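Local atomic coordinates of 2'-deoxycytidine 5'-triphosphate deaminase (Agrobacterium tumefaciens, PDB entry 2R9Q), a protein that probably deaminates dCTP to dUTP with release of ammonia, a step towards the dUMP needed for dTMP synthesis. Residues Ile206-Phe211 with Tyr261-Arg266; Gly215-Arg220 with Leu245-Arg250. One frame throughout, in Å; residues are numbered along the deposited sequence.

Contact 1: Ile206-Phe211 with Tyr261-Arg266; sequences IDLKGF and YILVSR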
ATOM      1  N   ILE B 206      -3.037  -2.273  28.415  1.00 64.44           N
ATOM      2  CA  ILE B 206      -2.248  -3.183  27.598  1.00 63.74           C
ATOM      3  C   ILE B 206      -1.011  -3.704  28.327  1.00 63.28           C
ATOM      4  O   ILE B 206      -0.296  -2.947  28.951  1.00 62.19           O
ATOM      5  CB  ILE B 206      -1.885  -2.540  26.201  1.00 63.41           C
ATOM      6  CG1 ILE B 206      -1.671  -3.635  25.156  1.00 62.49           C
ATOM      7  CG2 ILE B 206      -0.714  -1.593  26.302  1.00 60.91           C
ATOM      8  CD1 ILE B 206      -2.991  -4.177  24.600  1.00 64.06           C
ATOM      9  N   ASP B 207      -0.777  -5.008  28.233  1.00 63.47           N
ATOM     10  CA  ASP B 207       0.404  -5.628  28.788  1.00 64.05           C
ATOM     11  C   ASP B 207       1.457  -5.823  27.715  1.00 64.81           C
ATOM     12  O   ASP B 207       1.325  -6.695  26.855  1.00 64.78           O
ATOM     13  CB  ASP B 207       0.064  -6.976  29.384  1.00 64.04           C
ATOM     14  CG  ASP B 207       1.131  -7.480  30.334  1.00 64.46           C
ATOM     15  OD1 ASP B 207       2.354  -7.255  30.107  1.00 63.16           O
ATOM     16  OD2 ASP B 207       0.725  -8.103  31.338  1.00 64.73           O
ATOM     17  N   LEU B 208       2.516  -5.033  27.803  1.00 65.69           N
ATOM     18  CA  LEU B 208       3.627  -5.068  26.866  1.00 67.23           C
ATOM     19  C   LEU B 208       4.953  -5.543  27.532  1.00 68.74           C
ATOM     20  O   LEU B 208       6.024  -5.432  26.955  1.00 66.60           O
ATOM     21  CB  LEU B 208       3.771  -3.667  26.242  1.00 66.99           C
ATOM     22  CG  LEU B 208       3.226  -3.388  24.845  1.00 66.15           C
ATOM     23  CD1 LEU B 208       2.197  -4.402  24.402  1.00 62.97           C
ATOM     24  CD2 LEU B 208       2.684  -1.951  24.754  1.00 62.76           C
ATOM     25  N   LYS B 209       4.855  -6.094  28.739  1.00 71.64           N
ATOM     26  CA  LYS B 209       6.041  -6.538  29.495  1.00 74.05           C
ATOM     27  C   LYS B 209       6.539  -7.906  29.025  1.00 74.70           C
ATOM     28  O   LYS B 209       7.751  -8.146  28.983  1.00 74.47           O
ATOM     29  CB  LYS B 209       5.796  -6.523  31.010  1.00 74.52           C
ATOM     30  CG  LYS B 209       6.719  -5.582  31.790  1.00 76.92           C
ATOM     31  CD  LYS B 209       6.247  -4.132  31.790  1.00 78.60           C
ATOM     32  CE  LYS B 209       7.111  -3.240  32.669  1.00 78.91           C
ATOM     33  NZ  LYS B 209       8.519  -3.090  32.154  1.00 81.20           N
ATOM     34  N   GLY B 210       5.619  -8.783  28.643  1.00 75.61           N
ATOM     35  CA  GLY B 210       5.997 -10.038  28.014  1.00 77.05           C
ATOM     36  C   GLY B 210       5.536 -11.235  28.811  1.00 77.79           C
ATOM     37  O   GLY B 210       5.312 -11.133  29.997  1.00 76.68           O
ATOM     38  N   PHE B 211       5.373 -12.363  28.136  1.00 79.27           N
ATOM     39  CA  PHE B 211       4.938 -13.595  28.792  1.00 80.55           C
ATOM     40  C   PHE B 211       5.907 -14.727  28.549  1.00 80.58           C
ATOM     41  O   PHE B 211       6.354 -14.938  27.430  1.00 79.71           O
ATOM     42  CB  PHE B 211       3.534 -13.973  28.324  1.00 80.63           C
ATOM     43  CG  PHE B 211       2.501 -12.950  28.699  1.00 81.41           C
ATOM     44  CD1 PHE B 211       1.948 -12.107  27.738  1.00 81.02           C
ATOM     45  CD2 PHE B 211       2.115 -12.799  30.025  1.00 80.21           C
ATOM     46  CE1 PHE B 211       1.024 -11.152  28.101  1.00 81.08           C
ATOM     47  CE2 PHE B 211       1.198 -11.858  30.385  1.00 80.06           C
ATOM     48  CZ  PHE B 211       0.647 -11.028  29.427  1.00 80.71           C
ATOM     49  N   TYR B 261      -2.410  -6.366  15.081  1.00 61.17           N
ATOM     50  CA  TYR B 261      -1.706  -6.874  16.224  1.00 61.49           C
ATOM     51  C   TYR B 261      -2.689  -7.595  17.152  1.00 60.34           C
ATOM     52  O   TYR B 261      -3.751  -7.081  17.457  1.00 59.32           O
ATOM     53  CB  TYR B 261      -0.993  -5.736  16.982  1.00 63.09           C
ATOM     54  CG  TYR B 261       0.066  -4.990  16.187  1.00 64.17           C
ATOM     55  CD1 TYR B 261       1.401  -5.361  16.264  1.00 66.57           C
ATOM     56  CD2 TYR B 261      -0.270  -3.958  15.348  1.00 64.77           C
ATOM     57  CE1 TYR B 261       2.369  -4.722  15.525  1.00 66.80           C
ATOM     58  CE2 TYR B 261       0.688  -3.308  14.611  1.00 68.12           C
ATOM     59  CZ  TYR B 261       2.037  -3.683  14.696  1.00 67.77           C
ATOM     60  OH  TYR B 261       3.043  -2.993  13.946  1.00 65.49           O
ATOM     61  N   ILE B 262      -2.330  -8.793  17.599  1.00 59.67           N
ATOM     62  CA  ILE B 262      -3.101  -9.494  18.628  1.00 59.05           C
ATOM     63  C   ILE B 262      -2.308  -9.359  19.914  1.00 58.67           C
ATOM     64  O   ILE B 262      -1.191  -9.853  20.035  1.00 57.39           O
ATOM     65  CB  ILE B 262      -3.359 -11.006  18.309  1.00 59.21           C
ATOM     66  CG1 ILE B 262      -4.186 -11.161  17.038  1.00 57.66           C
ATOM     67  CG2 ILE B 262      -4.063 -11.685  19.461  1.00 54.73           C
ATOM     68  CD1 ILE B 262      -4.129 -12.569  16.458  1.00 59.92           C
ATOM     69  N   LEU B 263      -2.925  -8.676  20.868  1.00 58.46           N
ATOM     70  CA  LEU B 263      -2.291  -8.296  22.101  1.00 58.61           C
ATOM     71  C   LEU B 263      -3.166  -8.651  23.294  1.00 59.08           C
ATOM     72  O   LEU B 263      -4.327  -9.057  23.146  1.00 58.58           O
ATOM     73  CB  LEU B 263      -1.958  -6.796  22.072  1.00 58.47           C
ATOM     74  CG  LEU B 263      -0.978  -6.305  21.002  1.00 57.00           C
ATOM     75  CD1 LEU B 263      -0.987  -4.794  20.985  1.00 54.82           C
ATOM     76  CD2 LEU B 263       0.429  -6.872  21.233  1.00 55.16           C
ATOM     77  N   VAL B 264      -2.589  -8.509  24.488  1.00 60.01           N
ATOM     78  CA  VAL B 264      -3.250  -8.922  25.724  1.00 60.49           C
ATOM     79  C   VAL B 264      -3.351  -7.807  26.800  1.00 60.18           C
ATOM     80  O   VAL B 264      -2.444  -7.011  26.999  1.00 58.61           O
ATOM     81  CB  VAL B 264      -2.681 -10.326  26.266  1.00 60.75           C
ATOM     82  CG1 VAL B 264      -1.264 -10.553  25.845  1.00 61.28           C
ATOM     83  CG2 VAL B 264      -2.844 -10.466  27.759  1.00 60.75           C
ATOM     84  N   SER B 265      -4.507  -7.765  27.446  1.00 61.10           N
ATOM     85  CA  SER B 265      -4.758  -6.909  28.597  1.00 62.19           C
ATOM     86  C   SER B 265      -3.914  -7.267  29.834  1.00 63.12           C
ATOM     87  O   SER B 265      -3.629  -8.431  30.083  1.00 62.46           O
ATOM     88  CB  SER B 265      -6.255  -6.936  28.958  1.00 62.48           C
ATOM     89  OG  SER B 265      -6.643  -8.107  29.648  1.00 60.44           O
ATOM     90  N   ARG B 266      -3.531  -6.260  30.611  1.00 64.26           N
ATOM     91  CA  ARG B 266      -2.903  -6.512  31.916  1.00 65.88           C
ATOM     92  C   ARG B 266      -3.924  -7.101  32.887  1.00 66.12           C
ATOM     93  O   ARG B 266      -3.613  -8.039  33.619  1.00 66.39           O
ATOM     94  CB  ARG B 266      -2.327  -5.237  32.522  1.00 66.14           C
ATOM     95  CG  ARG B 266      -1.169  -4.649  31.761  1.00 68.39           C
ATOM     96  CD  ARG B 266      -0.430  -3.622  32.595  1.00 70.70           C
ATOM     97  NE  ARG B 266      -1.380  -2.678  33.134  1.00 71.53           N
ATOM     98  CZ  ARG B 266      -1.321  -2.126  34.339  1.00 72.76           C
ATOM     99  NH1 ARG B 266      -0.338  -2.401  35.202  1.00 74.27           N
ATOM    100  NH2 ARG B 266      -2.279  -1.293  34.686  1.00 72.43           N
TER
HETATM  101  O   HOH W   1       0.122  -7.735  24.703  1.00 35.19           O
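Phe211 and Val264 illustrate how a loop can be seated on a strand by one broad bump and one forked partner. They approach from opposite directions, and the ring's CE1 and CZ meet both prongs of the valine: CE1 comes within 3.3 Å of Val264 CG1, a close contact, while CZ lies 3.9 Å from Val264 CG2. The ring is set obliquely to CG1. Val264 is turned well off a staggered position (chi1 28°), which together with the short CE1 approach suggests a tight, somewhat strained fit.

A second bump fills the hollow beside Leu263. Ile206 starts out from its backbone away from the strand, but with CG1 anti to the backbone N (chi1 -153°) the side chain leans back towards it, and Ile206 CD1 settles 3.8 Å from Leu263 CB, beside the carbonyl O of Val264. Leu326, on strand 324-327, touches both side chains and helps enclose them. Farther on, the methylene CG of Arg266 lies 3.4 Å from Ile206 O and close to Asp207 CA; the Arg266 and Asp207 side chains cross at about a right angle. Their charged ends go elsewhere: the Asp207 carboxylate gives OD2 to a salt bridge with Arg312, and Arg266 NE bonds Ser205 OG.

Between these fittings the backbones make one direct bond, Asp207 N to Val264 O at 2.9 Å, nearly straight at 166°. Where the chains diverge, a water takes over, donating to Asp207 O at 2.7 Å and accepting from Val264 N. Asp207 OD1 meanwhile receives Lys209 N at 3.1 Å, an Asx turn that curls the loop ahead of the return of Phe211. The chemistry therefore implies a division of labour: apolar side chains supply the fit, while one N-H...O hydrogen bond and one water bridge satisfy facing backbone groups of Asp207 and Val264.

Contact 2: Gly215-Arg220 with Leu245-Arg250; sequences GLIGYR and LFARGR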
ATOM      1  N   GLY B 215       9.524 -13.878  26.592  1.00 76.86           N
ATOM      2  CA  GLY B 215       8.881 -12.556  26.651  1.00 75.02           C
ATOM      3  C   GLY B 215       7.916 -12.183  25.524  1.00 72.84           C
ATOM      4  O   GLY B 215       7.852 -11.019  25.130  1.00 72.35           O
ATOM      5  N   LEU B 216       7.151 -13.172  25.043  1.00 69.76           N
ATOM      6  CA  LEU B 216       6.075 -13.015  24.047  1.00 68.36           C
ATOM      7  C   LEU B 216       5.012 -11.980  24.445  1.00 66.74           C
ATOM      8  O   LEU B 216       4.424 -12.083  25.530  1.00 65.10           O
ATOM      9  CB  LEU B 216       5.385 -14.387  23.787  1.00 67.75           C
ATOM     10  CG  LEU B 216       4.209 -14.452  22.789  1.00 67.25           C
ATOM     11  CD1 LEU B 216       4.690 -14.327  21.350  1.00 61.81           C
ATOM     12  CD2 LEU B 216       3.345 -15.715  22.976  1.00 63.19           C
ATOM     13  N   ILE B 217       4.769 -11.003  23.561  1.00 65.61           N
ATOM     14  CA  ILE B 217       3.753  -9.958  23.808  1.00 64.75           C
ATOM     15  C   ILE B 217       2.464 -10.177  22.983  1.00 62.26           C
ATOM     16  O   ILE B 217       1.400  -9.737  23.352  1.00 61.48           O
ATOM     17  CB  ILE B 217       4.268  -8.437  23.620  1.00 64.55           C
ATOM     18  CG1 ILE B 217       4.561  -8.123  22.173  1.00 65.03           C
ATOM     19  CG2 ILE B 217       5.440  -8.009  24.536  1.00 62.73           C
ATOM     20  CD1 ILE B 217       5.250  -6.718  22.039  1.00 68.79           C
ATOM     21  N   GLY B 218       2.581 -10.867  21.866  1.00 61.15           N
ATOM     22  CA  GLY B 218       1.490 -11.022  20.949  1.00 60.38           C
ATOM     23  C   GLY B 218       1.920 -11.314  19.529  1.00 59.35           C
ATOM     24  O   GLY B 218       3.007 -11.797  19.263  1.00 59.39           O
ATOM     25  N   TYR B 219       1.025 -11.052  18.604  1.00 58.38           N
ATOM     26  CA  TYR B 219       1.207 -11.467  17.227  1.00 57.95           C
ATOM     27  C   TYR B 219       0.894 -10.305  16.285  1.00 58.29           C
ATOM     28  O   TYR B 219       0.063  -9.482  16.581  1.00 56.20           O
ATOM     29  CB  TYR B 219       0.336 -12.693  16.916  1.00 57.29           C
ATOM     30  CG  TYR B 219       0.737 -13.930  17.713  1.00 56.02           C
ATOM     31  CD1 TYR B 219       1.737 -14.777  17.262  1.00 55.54           C
ATOM     32  CD2 TYR B 219       0.136 -14.213  18.927  1.00 57.04           C
ATOM     33  CE1 TYR B 219       2.106 -15.886  17.983  1.00 57.71           C
ATOM     34  CE2 TYR B 219       0.497 -15.326  19.683  1.00 57.25           C
ATOM     35  CZ  TYR B 219       1.479 -16.158  19.204  1.00 57.03           C
ATOM     36  OH  TYR B 219       1.841 -17.246  19.928  1.00 56.35           O
ATOM     37  N   ARG B 220       1.612 -10.281  15.166  1.00 59.42           N
ATOM     38  CA  ARG B 220       1.300  -9.497  13.998  1.00 60.80           C
ATOM     39  C   ARG B 220       0.910 -10.434  12.826  1.00 60.91           C
ATOM     40  O   ARG B 220       1.522 -11.478  12.600  1.00 60.26           O
ATOM     41  CB  ARG B 220       2.511  -8.644  13.686  1.00 61.30           C
ATOM     42  CG  ARG B 220       2.384  -7.740  12.529  1.00 64.85           C
ATOM     43  CD  ARG B 220       3.490  -6.732  12.541  1.00 70.88           C
ATOM     44  NE  ARG B 220       4.784  -7.398  12.493  1.00 74.52           N
ATOM     45  CZ  ARG B 220       5.925  -6.913  13.011  1.00 77.80           C
ATOM     46  NH1 ARG B 220       5.972  -5.733  13.637  1.00 77.35           N
ATOM     47  NH2 ARG B 220       7.046  -7.627  12.908  1.00 79.93           N
ATOM     48  N   LEU B 245       5.798 -11.679  18.550  1.00 64.50           N
ATOM     49  CA  LEU B 245       6.468 -10.430  18.891  1.00 64.79           C
ATOM     50  C   LEU B 245       6.914 -10.533  20.345  1.00 65.66           C
ATOM     51  O   LEU B 245       6.162 -10.995  21.224  1.00 63.27           O
ATOM     52  CB  LEU B 245       5.556  -9.208  18.720  1.00 64.55           C
ATOM     53  CG  LEU B 245       4.885  -8.869  17.384  1.00 64.99           C
ATOM     54  CD1 LEU B 245       3.925  -7.663  17.571  1.00 63.15           C
ATOM     55  CD2 LEU B 245       5.916  -8.623  16.247  1.00 63.30           C
ATOM     56  N   PHE B 246       8.142 -10.090  20.580  1.00 67.41           N
ATOM     57  CA  PHE B 246       8.817 -10.338  21.839  1.00 69.23           C
ATOM     58  C   PHE B 246       9.274  -9.005  22.386  1.00 70.14           C
ATOM     59  O   PHE B 246       9.831  -8.234  21.637  1.00 69.33           O
ATOM     60  CB  PHE B 246      10.015 -11.292  21.661  1.00 68.73           C
ATOM     61  CG  PHE B 246       9.669 -12.603  21.046  1.00 67.88           C
ATOM     62  CD1 PHE B 246       9.902 -12.840  19.699  1.00 67.68           C
ATOM     63  CD2 PHE B 246       9.131 -13.615  21.815  1.00 67.88           C
ATOM     64  CE1 PHE B 246       9.591 -14.059  19.121  1.00 67.78           C
ATOM     65  CE2 PHE B 246       8.818 -14.850  21.250  1.00 68.31           C
ATOM     66  CZ  PHE B 246       9.050 -15.073  19.894  1.00 68.25           C
ATOM     67  N   ALA B 247       8.986  -8.750  23.667  1.00 72.15           N
ATOM     68  CA  ALA B 247       9.552  -7.633  24.421  1.00 74.50           C
ATOM     69  C   ALA B 247      11.072  -7.733  24.355  1.00 76.24           C
ATOM     70  O   ALA B 247      11.623  -8.741  24.737  1.00 76.15           O
ATOM     71  CB  ALA B 247       9.079  -7.674  25.889  1.00 73.65           C
ATOM     72  N   ARG B 248      11.742  -6.715  23.831  1.00 78.63           N
ATOM     73  CA  ARG B 248      13.213  -6.725  23.762  1.00 80.04           C
ATOM     74  C   ARG B 248      13.776  -5.592  24.597  1.00 81.18           C
ATOM     75  O   ARG B 248      14.658  -5.821  25.405  1.00 81.93           O
ATOM     76  CB  ARG B 248      13.718  -6.629  22.307  1.00 80.30           C
ATOM     77  N   GLY B 249      13.269  -4.372  24.407  1.00 82.21           N
ATOM     78  CA  GLY B 249      13.829  -3.174  25.056  1.00 82.54           C
ATOM     79  C   GLY B 249      12.935  -2.617  26.145  1.00 82.03           C
ATOM     80  O   GLY B 249      12.740  -3.261  27.180  1.00 82.14           O
ATOM     81  N   ARG B 250      12.413  -1.410  25.919  1.00 81.11           N
ATOM     82  CA  ARG B 250      11.396  -0.813  26.807  1.00 80.23           C
ATOM     83  C   ARG B 250      10.040  -1.502  26.558  1.00 78.84           C
ATOM     84  O   ARG B 250       9.855  -2.161  25.524  1.00 78.57           O
ATOM     85  CB  ARG B 250      11.292   0.709  26.583  1.00 80.34           C
TER
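Leu245, followed outward from its backbone, shows how one side chain can span a strand pair. Its CB rests 3.7 Å from Gly218 O and 3.8 Å from Ile217 CG1. CG, placed opposite the carbonyl carbon (chi1 -58°), passes Gly218 O and the amide of Arg220; CD1 reaches the carbonyl carbon of Tyr219. Leu245 CD2 ends over the centre of one face of the guanidinium, 3.7 Å from Arg220 CZ. That flat group is also held by a salt bridge from NH2 to Glu243.

The antiparallel backbones pair at Leu216 with Phe246 and at Gly218 with Leu245, a one-residue slip that makes a beta bulge. Ile217 N, inside the bulge, gives an almost straight bond to Leu245 O (2.7 Å, 178°), and Leu245 N returns a more bent one (141°) to Gly218 O at 2.9 Å. Beyond them Ala247 N bonds Gly215 O, while Ile217 CG2 packs 3.9 Å from Ala247 CB. On the sheet face carrying Leu216 and Phe246, the Phe246 ring sets its edge towards Leu216 N. Gly218 has backbone angles that suit glycine alone. The chemistry implies that main-chain bonds fix the slipped register, while leucine packing and the Glu243 salt bridge probably together fix the arginine plane.

In the fold
Both contacts lie in the C-terminal dCTP deaminase family region, on the same side of the chain's centre, their own centres about 8 Å apart. Along the chain, 206-211 comes first, then both segments of contact 2, 215-220 and 245-250, and finally 261-266. In the five-stranded antiparallel sheet, strand 216-221 stands between strand 242-246, outermost within this chain, and strand 261-269, so the contacts share neighbouring strands. Probable backbone hydrogen bonds join them, from Ile262 N to Tyr219 O and from Phe211 N to Leu216 O, and Lys209 O packs on Ala247 CB. The loop leaving strand 202-205 thus links another sheet to this one before its chain becomes the sheet's own strand.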